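Local coordinates for glutathione S-transferase (Bombyx mori, PDB 3AY8), which probably transfers glutathione to electrophilic compounds, as expected of a homodimeric cytosolic glutathione S-transferase, at residues A[13-18]-A[53-58]; A[85-90]-A[153-158]; A[97-102]-A[157-162]. One frame throughout, in Å; residues are numbered along the deposited sequence.

Contact 1: A[13-18]-A[53-58]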
loop_
_atom_site.group_PDB
_atom_site.type_symbol
_atom_site.label_atom_id
_atom_site.label_comp_id
_atom_site.label_asym_id
_atom_site.label_seq_id
_atom_site.Cartn_x
_atom_site.Cartn_y
_atom_site.Cartn_z
ATOM N N GLY A 13 8.944 -1.978 -11.128
ATOM C CA GLY A 13 8.097 -0.786 -11.036
ATOM C C GLY A 13 8.334 0.058 -9.781
ATOM O O GLY A 13 8.597 1.263 -9.881
ATOM N N PRO A 14 8.198 -0.553 -8.586
ATOM C CA PRO A 14 8.411 0.203 -7.334
ATOM C C PRO A 14 9.812 0.813 -7.251
ATOM O O PRO A 14 9.963 1.943 -6.806
ATOM C CB PRO A 14 8.193 -0.856 -6.243
ATOM C CG PRO A 14 7.171 -1.786 -6.869
ATOM C CD PRO A 14 7.625 -1.890 -8.324
ATOM N N SER A 15 10.830 0.079 -7.694
ATOM C CA SER A 15 12.186 0.634 -7.737
ATOM C C SER A 15 12.233 1.841 -8.670
ATOM O O SER A 15 12.803 2.873 -8.322
ATOM C CB SER A 15 13.218 -0.437 -8.131
ATOM O OG SER A 15 14.510 -0.073 -7.682
ATOM N N ARG A 16 11.578 1.736 -9.828
ATOM C CA ARG A 16 11.521 2.852 -10.769
ATOM C C ARG A 16 10.758 4.054 -10.207
ATOM O O ARG A 16 11.126 5.196 -10.470
ATOM C CB ARG A 16 10.958 2.407 -12.127
ATOM C CG ARG A 16 12.031 1.800 -13.054
ATOM C CD ARG A 16 11.458 1.401 -14.419
ATOM N NE ARG A 16 10.776 0.099 -14.390
ATOM C CZ ARG A 16 9.450 -0.055 -14.376
ATOM N NH1 ARG A 16 8.917 -1.272 -14.336
ATOM N NH2 ARG A 16 8.655 1.006 -14.418
ATOM N N GLY A 17 9.721 3.786 -9.408
ATOM C CA GLY A 17 8.935 4.851 -8.769
ATOM C C GLY A 17 9.739 5.660 -7.763
ATOM O O GLY A 17 9.581 6.881 -7.658
ATOM N N ALA A 18 10.593 4.977 -7.015
ATOM C CA ALA A 18 11.501 5.649 -6.075
ATOM C C ALA A 18 12.511 6.535 -6.815
ATOM O O ALA A 18 12.754 7.681 -6.405
ATOM C CB ALA A 18 12.219 4.621 -5.199
ATOM N N HIS A 53 16.668 -9.122 0.857
ATOM C CA HIS A 53 16.898 -8.468 -0.439
ATOM C C HIS A 53 15.748 -7.527 -0.856
ATOM O O HIS A 53 15.020 -7.825 -1.805
ATOM C CB HIS A 53 17.140 -9.508 -1.564
ATOM C CG HIS A 53 17.831 -10.767 -1.123
ATOM N ND1 HIS A 53 19.159 -10.804 -0.741
ATOM C CD2 HIS A 53 17.384 -12.045 -1.041
ATOM C CE1 HIS A 53 19.491 -12.044 -0.423
ATOM N NE2 HIS A 53 18.431 -12.817 -0.596
ATOM N N CYS A 54 15.583 -6.399 -0.165
ATOM C CA CYS A 54 14.533 -5.449 -0.533
ATOM C C CYS A 54 15.035 -4.380 -1.501
ATOM O O CYS A 54 16.019 -3.692 -1.236
ATOM C CB CYS A 54 13.893 -4.818 0.707
ATOM S SG CYS A 54 12.934 -5.986 1.712
ATOM N N VAL A 55 14.345 -4.274 -2.640
ATOM C CA VAL A 55 14.617 -3.232 -3.628
ATOM C C VAL A 55 13.294 -2.513 -3.964
ATOM O O VAL A 55 12.266 -3.165 -4.167
ATOM C CB VAL A 55 15.302 -3.802 -4.908
ATOM C CG1 VAL A 55 15.514 -2.716 -5.946
ATOM C CG2 VAL A 55 16.649 -4.449 -4.575
ATOM N N PRO A 56 13.303 -1.162 -3.992
ATOM C CA PRO A 56 14.413 -0.246 -3.758
ATOM C C PRO A 56 14.758 -0.096 -2.283
ATOM O O PRO A 56 13.895 -0.275 -1.410
ATOM C CB PRO A 56 13.899 1.076 -4.316
ATOM C CG PRO A 56 12.428 1.004 -4.119
ATOM C CD PRO A 56 12.045 -0.434 -4.241
ATOM N N THR A 57 16.027 0.196 -2.019
ATOM C CA THR A 57 16.490 0.532 -0.676
ATOM C C THR A 57 17.289 1.830 -0.785
ATOM O O THR A 57 18.163 1.961 -1.647
ATOM C CB THR A 57 17.370 -0.586 -0.086
ATOM O OG1 THR A 57 16.574 -1.749 0.164
ATOM C CG2 THR A 57 18.060 -0.152 1.223
ATOM N N LEU A 58 16.951 2.788 0.070
ATOM C CA LEU A 58 17.675 4.029 0.163
ATOM C C LEU A 58 18.662 3.955 1.339
ATOM O O LEU A 58 18.296 3.526 2.434
ATOM C CB LEU A 58 16.696 5.183 0.368
ATOM C CG LEU A 58 17.238 6.616 0.351
ATOM C CD1 LEU A 58 17.544 7.093 -1.075
ATOM C CD2 LEU A 58 16.265 7.556 1.035
#

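Contact 2: A[85-90]-A[153-158]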
loop_
_atom_site.group_PDB
_atom_site.type_symbol
_atom_site.label_atom_id
_atom_site.label_comp_id
_atom_site.label_asym_id
_atom_site.label_seq_id
_atom_site.Cartn_x
_atom_site.Cartn_y
_atom_site.Cartn_z
ATOM N N TRP A 85 5.732 18.902 -4.972
ATOM C CA TRP A 85 5.809 17.445 -5.174
ATOM C C TRP A 85 5.136 16.627 -4.071
ATOM O O TRP A 85 4.643 15.537 -4.323
ATOM C CB TRP A 85 7.246 16.996 -5.442
ATOM C CG TRP A 85 7.763 17.496 -6.775
ATOM C CD1 TRP A 85 8.569 18.584 -6.987
ATOM C CD2 TRP A 85 7.496 16.940 -8.071
ATOM N NE1 TRP A 85 8.824 18.735 -8.325
ATOM C CE2 TRP A 85 8.178 17.743 -9.017
ATOM C CE3 TRP A 85 6.743 15.847 -8.528
ATOM C CZ2 TRP A 85 8.141 17.477 -10.396
ATOM C CZ3 TRP A 85 6.704 15.585 -9.900
ATOM C CH2 TRP A 85 7.395 16.399 -10.817
ATOM N N TYR A 86 5.104 17.175 -2.860
ATOM C CA TYR A 86 4.448 16.532 -1.718
ATOM C C TYR A 86 3.970 17.645 -0.783
ATOM O O TYR A 86 4.673 17.996 0.155
ATOM C CB TYR A 86 5.435 15.605 -1.006
ATOM C CG TYR A 86 4.838 14.647 0.011
ATOM C CD1 TYR A 86 3.628 13.985 -0.237
ATOM C CD2 TYR A 86 5.504 14.376 1.199
ATOM C CE1 TYR A 86 3.091 13.099 0.690
ATOM C CE2 TYR A 86 4.974 13.487 2.138
ATOM C CZ TYR A 86 3.769 12.853 1.870
ATOM O OH TYR A 86 3.243 11.971 2.785
ATOM N N PRO A 87 2.781 18.215 -1.055
ATOM C CA PRO A 87 2.348 19.420 -0.314
ATOM C C PRO A 87 2.241 19.217 1.192
ATOM O O PRO A 87 1.810 18.149 1.652
ATOM C CB PRO A 87 0.986 19.751 -0.922
ATOM C CG PRO A 87 1.051 19.183 -2.316
ATOM C CD PRO A 87 1.859 17.893 -2.159
ATOM N N LYS A 88 2.639 20.245 1.940
ATOM C CA LYS A 88 2.628 20.176 3.391
ATOM C C LYS A 88 1.226 20.358 3.966
ATOM O O LYS A 88 0.949 19.838 5.044
ATOM C CB LYS A 88 3.618 21.168 4.002
ATOM C CG LYS A 88 5.051 20.941 3.516
ATOM C CD LYS A 88 6.090 21.573 4.433
ATOM C CE LYS A 88 6.942 20.510 5.114
ATOM N NZ LYS A 88 7.923 19.950 4.147
ATOM N N ASP A 89 0.350 21.069 3.253
ATOM C CA ASP A 89 -1.072 21.180 3.651
ATOM C C ASP A 89 -1.629 19.766 3.898
ATOM O O ASP A 89 -1.459 18.878 3.052
ATOM C CB ASP A 89 -1.892 21.918 2.573
ATOM C CG ASP A 89 -3.407 21.910 2.854
ATOM O OD1 ASP A 89 -3.897 22.819 3.564
ATOM O OD2 ASP A 89 -4.121 21.012 2.348
ATOM N N LEU A 90 -2.285 19.566 5.043
ATOM C CA LEU A 90 -2.655 18.219 5.483
ATOM C C LEU A 90 -3.676 17.540 4.596
ATOM O O LEU A 90 -3.610 16.338 4.405
ATOM C CB LEU A 90 -3.129 18.210 6.948
ATOM C CG LEU A 90 -2.044 18.571 7.960
ATOM C CD1 LEU A 90 -2.602 18.562 9.377
ATOM C CD2 LEU A 90 -0.866 17.604 7.828
ATOM N N ALA A 153 -3.765 16.238 -8.149
ATOM C CA ALA A 153 -3.808 17.698 -8.202
ATOM C C ALA A 153 -3.728 18.134 -9.653
ATOM O O ALA A 153 -3.563 17.302 -10.556
ATOM C CB ALA A 153 -2.648 18.313 -7.403
ATOM N N ASP A 154 -3.823 19.440 -9.882
ATOM C CA ASP A 154 -3.618 19.952 -11.231
ATOM C C ASP A 154 -2.135 20.204 -11.537
ATOM O O ASP A 154 -1.799 20.695 -12.612
ATOM C CB ASP A 154 -4.488 21.183 -11.487
ATOM C CG ASP A 154 -5.919 20.818 -11.841
ATOM O OD1 ASP A 154 -6.138 19.956 -12.723
ATOM O OD2 ASP A 154 -6.839 21.403 -11.235
ATOM N N HIS A 155 -1.266 19.849 -10.590
ATOM C CA HIS A 155 0.189 19.802 -10.796
ATOM C C HIS A 155 0.721 18.406 -10.429
ATOM O O HIS A 155 0.082 17.692 -9.652
ATOM C CB HIS A 155 0.903 20.878 -9.961
ATOM C CG HIS A 155 0.597 20.822 -8.494
ATOM N ND1 HIS A 155 1.348 20.086 -7.601
ATOM C CD2 HIS A 155 -0.367 21.431 -7.759
ATOM C CE1 HIS A 155 0.854 20.234 -6.382
ATOM N NE2 HIS A 155 -0.185 21.048 -6.451
ATOM N N PRO A 156 1.877 18.009 -10.995
ATOM C CA PRO A 156 2.379 16.656 -10.723
ATOM C C PRO A 156 2.890 16.509 -9.287
ATOM O O PRO A 156 3.349 17.479 -8.694
ATOM C CB PRO A 156 3.504 16.462 -11.748
ATOM C CG PRO A 156 3.893 17.843 -12.194
ATOM C CD PRO A 156 2.699 18.733 -11.989
ATOM N N THR A 157 2.757 15.313 -8.720
ATOM C CA THR A 157 3.218 15.057 -7.355
ATOM C C THR A 157 3.943 13.722 -7.372
ATOM O O THR A 157 3.983 13.060 -8.417
ATOM C CB THR A 157 2.041 15.007 -6.347
ATOM O OG1 THR A 157 1.128 13.963 -6.721
ATOM C CG2 THR A 157 1.277 16.359 -6.307
ATOM N N ILE A 158 4.520 13.323 -6.237
ATOM C CA ILE A 158 5.084 11.981 -6.126
ATOM C C ILE A 158 4.043 10.869 -6.322
ATOM O O ILE A 158 4.414 9.728 -6.577
ATOM C CB ILE A 158 5.888 11.741 -4.808
ATOM C CG1 ILE A 158 4.997 11.852 -3.569
ATOM C CG2 ILE A 158 7.109 12.674 -4.720
ATOM C CD1 ILE A 158 5.722 11.413 -2.283
#

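Contact 3: A[97-102]-A[157-162]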
loop_
_atom_site.group_PDB
_atom_site.type_symbol
_atom_site.label_atom_id
_atom_site.label_comp_id
_atom_site.label_asym_id
_atom_site.label_seq_id
_atom_site.Cartn_x
_atom_site.Cartn_y
_atom_site.Cartn_z
ATOM N N ASN A 97 -1.176 10.958 -0.334
ATOM C CA ASN A 97 -0.983 9.703 0.410
ATOM C C ASN A 97 -1.990 8.657 -0.051
ATOM O O ASN A 97 -1.653 7.484 -0.266
ATOM C CB ASN A 97 -1.132 9.926 1.915
ATOM C CG ASN A 97 0.086 10.601 2.542
ATOM O OD1 ASN A 97 1.176 10.657 1.950
ATOM N ND2 ASN A 97 -0.099 11.117 3.750
ATOM N N GLN A 98 -3.218 9.130 -0.222
ATOM C CA GLN A 98 -4.330 8.308 -0.691
ATOM C C GLN A 98 -3.998 7.662 -2.036
ATOM O O GLN A 98 -4.144 6.444 -2.187
ATOM C CB GLN A 98 -5.611 9.147 -0.783
ATOM C CG GLN A 98 -6.887 8.382 -1.063
ATOM C CD GLN A 98 -7.986 9.295 -1.603
ATOM O OE1 GLN A 98 -7.925 9.767 -2.746
ATOM N NE2 GLN A 98 -8.975 9.560 -0.780
ATOM N N ARG A 99 -3.537 8.461 -3.010
ATOM C CA ARG A 99 -3.164 7.901 -4.311
ATOM C C ARG A 99 -1.967 6.944 -4.197
ATOM O O ARG A 99 -1.898 5.957 -4.925
ATOM C CB ARG A 99 -2.860 8.999 -5.356
ATOM C CG ARG A 99 -3.926 10.076 -5.506
ATOM C CD ARG A 99 -5.320 9.577 -5.809
ATOM N NE ARG A 99 -6.094 10.616 -6.497
ATOM C CZ ARG A 99 -7.370 10.913 -6.265
ATOM N NH1 ARG A 99 -8.060 10.267 -5.347
ATOM N NH2 ARG A 99 -7.961 11.867 -6.969
ATOM N N LEU A 100 -1.034 7.250 -3.297
ATOM C CA LEU A 100 0.109 6.360 -3.046
ATOM C C LEU A 100 -0.356 5.022 -2.504
ATOM O O LEU A 100 0.095 3.982 -2.975
ATOM C CB LEU A 100 1.146 7.005 -2.107
ATOM C CG LEU A 100 1.950 8.173 -2.710
ATOM C CD1 LEU A 100 2.718 8.958 -1.624
ATOM C CD2 LEU A 100 2.907 7.678 -3.817
ATOM N N TYR A 101 -1.268 5.037 -1.530
ATOM C CA TYR A 101 -1.811 3.784 -1.004
ATOM C C TYR A 101 -2.637 3.052 -2.045
ATOM O O TYR A 101 -2.596 1.836 -2.105
ATOM C CB TYR A 101 -2.598 3.981 0.310
ATOM C CG TYR A 101 -1.667 4.246 1.476
ATOM C CD1 TYR A 101 -0.848 3.235 1.994
ATOM C CD2 TYR A 101 -1.573 5.517 2.030
ATOM C CE1 TYR A 101 0.029 3.498 3.054
ATOM C CE2 TYR A 101 -0.704 5.780 3.071
ATOM C CZ TYR A 101 0.092 4.776 3.577
ATOM O OH TYR A 101 0.947 5.077 4.616
ATOM N N PHE A 102 -3.348 3.796 -2.891
ATOM C CA PHE A 102 -4.010 3.196 -4.062
ATOM C C PHE A 102 -2.998 2.485 -4.975
ATOM O O PHE A 102 -3.244 1.365 -5.413
ATOM C CB PHE A 102 -4.823 4.265 -4.804
ATOM C CG PHE A 102 -5.313 3.842 -6.161
ATOM C CD1 PHE A 102 -6.537 3.181 -6.302
ATOM C CD2 PHE A 102 -4.561 4.112 -7.300
ATOM C CE1 PHE A 102 -6.987 2.797 -7.563
ATOM C CE2 PHE A 102 -5.019 3.734 -8.580
ATOM C CZ PHE A 102 -6.226 3.088 -8.707
ATOM N N THR A 157 2.757 15.313 -8.720
ATOM C CA THR A 157 3.218 15.057 -7.355
ATOM C C THR A 157 3.943 13.722 -7.372
ATOM O O THR A 157 3.983 13.060 -8.417
ATOM C CB THR A 157 2.041 15.007 -6.347
ATOM O OG1 THR A 157 1.128 13.963 -6.721
ATOM C CG2 THR A 157 1.277 16.359 -6.307
ATOM N N ILE A 158 4.520 13.323 -6.237
ATOM C CA ILE A 158 5.084 11.981 -6.126
ATOM C C ILE A 158 4.043 10.869 -6.322
ATOM O O ILE A 158 4.414 9.728 -6.577
ATOM C CB ILE A 158 5.888 11.741 -4.808
ATOM C CG1 ILE A 158 4.997 11.852 -3.569
ATOM C CG2 ILE A 158 7.109 12.674 -4.720
ATOM C CD1 ILE A 158 5.722 11.413 -2.283
ATOM N N ALA A 159 2.755 11.181 -6.187
ATOM C CA ALA A 159 1.718 10.186 -6.533
ATOM C C ALA A 159 1.783 9.855 -8.042
ATOM O O ALA A 159 1.617 8.703 -8.447
ATOM C CB ALA A 159 0.340 10.682 -6.138
ATOM N N ASP A 160 2.083 10.852 -8.867
ATOM C CA ASP A 160 2.252 10.604 -10.313
ATOM C C ASP A 160 3.489 9.793 -10.645
ATOM O O ASP A 160 3.426 8.933 -11.506
ATOM C CB ASP A 160 2.261 11.905 -11.115
ATOM C CG ASP A 160 0.991 12.701 -10.930
ATOM O OD1 ASP A 160 -0.027 12.357 -11.581
ATOM O OD2 ASP A 160 1.022 13.666 -10.141
ATOM N N THR A 161 4.612 10.059 -9.981
ATOM C CA THR A 161 5.818 9.272 -10.250
ATOM C C THR A 161 5.618 7.783 -9.915
ATOM O O THR A 161 6.004 6.920 -10.697
ATOM C CB THR A 161 7.077 9.866 -9.592
ATOM O OG1 THR A 161 6.803 10.192 -8.231
ATOM C CG2 THR A 161 7.501 11.158 -10.336
ATOM N N SER A 162 4.979 7.487 -8.779
ATOM C CA SER A 162 4.725 6.095 -8.388
ATOM C C SER A 162 3.726 5.402 -9.323
ATOM O O SER A 162 3.963 4.283 -9.787
ATOM C CB SER A 162 4.221 6.034 -6.938
ATOM O OG SER A 162 5.289 6.302 -6.030
#

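Contact 1: A[13-18]-A[53-58]
Pro56 lays its pyrrolidine ring against the first turns of helix 13-25, and nearly all of the apolar contact is made by that one ring. Its CG sits 3.6 Å from Ser15 CA. Ala18, whose CB points at the incoming loop, meets the same atom from one turn further on, with 3.8 Å between Ala18 CB and Pro56 CG. Pro14 adds a looser touch, its CB standing 4.4 Å from Pro56 CD. The backbone is close as well, since the CA atoms of Ser15 and Pro56 are 4.6 Å apart.

The peptide bond before Pro56 is cis. A cis-proline just ahead of a strand, facing the start of the first helix, is a hallmark of the thioredoxin-like fold, and in glutathione transferases this loop borders the glutathione site. Here it leads into strand 57-60, which pairs with strand 5-8.

The polar groups at the interface are used within the helix and the preceding loop, and no hydrogen bond links the two segments. Pro14 O accepts the helical bond from Ala18 N at 3.1 Å while the apolar Pro56 CG lies 3.8 Å from the same Pro14 O. The hydroxyl of Ser15 has its partner in Phe9 N; with OG swung opposite the backbone N (chi1 -157°), it lies against Pro56, 3.6 Å separating Ser15 OG from Pro56 CB. A closer approach by Val55 CG1 is doubtful, because Val55 was deposited in two conformers. The neighbouring Arg16 turns away from the loop and bonds to Ser169 and Ala165 O of helix 158-173, which ties the helix start to the all-helical domain.

Contact 2: A[85-90]-A[153-158]
The chi1 of Trp85 (-68°) turns its CG opposite the carbonyl carbon and brings the six-membered ring of the indole up to Pro156, while that of Ile158 (63°) sets CG1 between backbone N and carbonyl carbon, from where CD1 reaches the Tyr86 ring. Trp85 CZ3 lies 3.8 Å from Pro156 CB, with CH2 also touching the pyrrolidine; the two side chains are inclined to each other rather than stacked. At the indole's edge, in its plane, lies the carbonyl oxygen of Thr157.

Between these apolar patches the backbones are joined by a single hydrogen bond, from Ile158 N to Trp85 O at 2.9 Å. It is nearly straight (164° at the hydrogen) and lies in the carbonyl plane, giving the amide at the start of helix 158-173 an acceptor in the other segment. Thr157 CB lies against the same acceptor, 3.3 Å from Trp85 O.

Ile158 CD1 makes a CH-pi contact over one face of Tyr86, 4.2 Å from the ring centroid, and the phenol's hydroxyl is bonded to Asn97. At the other end Pro87 CG touches the edge of the His155 imidazole, 4.2 Å from His155 CE1.

An alanine in place of Trp85 would probably open a gap beside Pro156 and leave Ala24 and Ile25 of helix 13-25 without their indole neighbour. Trp85 thus bridges both halves of the subunit, and the arrangement belongs to the glutathione transferase interdomain linker, running from helix 68-79 to helix 90-120 across the start of helix 158-173.

Contact 3: A[97-102]-A[157-162]
Leu100 reaches across to helix 158-173 with both methyls, each taking a different target. CD1 meets the end of Ile158 at a slant, 3.9 Å from Ile158 CD1, while CD2 reaches along the helix to Ser162, 3.5 Å from Ser162 OG and within touching distance of Ala159 CA. With CG opposite the carbonyl carbon (chi1 -70°), the fork reaches the second helix, and chi2 (167°) directs CD1 and CD2 to their targets. One turn away from Ser162, Ala159 CB abuts Arg99 CB at 3.7 Å; the arginine then bends at chi2 and leads its guanidinium away, its NE bonded to Val151 O.

The axes of 97-102 and 158-162 approach to 8.9 Å and run 11° from parallel. Ile158 O takes two donors from the same face of its carbonyl plane: Ser162 N and the hydroxyl of Thr161.

The start of the second helix is fixed by a capping box. Ala159 N donates to Thr157 OG1, and Thr157 N returns a 2.8 Å bond to Asp160 OD2, on the anti lone pair; Asp160 OD1 is held by Val151 N and Trp186 NE1. Such a box, opening the helix packed beside helix 90-120, recurs in the C-terminal domain of glutathione transferases.

In the fold
Contacts 2 and 3 are neighbours, their centres about 9 Å apart, and share Thr157 and Ile158: the linker meets the start of helix 158-173 in one and helix 90-120 packs beside it in the other. Tyr86 OH and Asn97 OD1, 2.6 Å apart in a probable hydrogen bond, join them directly. Contact 1 belongs to the thioredoxin-like domain; its centre is about 15 Å from that of contact 3 and about 21 Å from that of contact 2, and it touches neither. Contact 1, with its cis-proline, is the one expected to border the glutathione pocket, whereas contact 2 sets the interdomain linker against the helical domain, and contact 3 lies wholly within that domain.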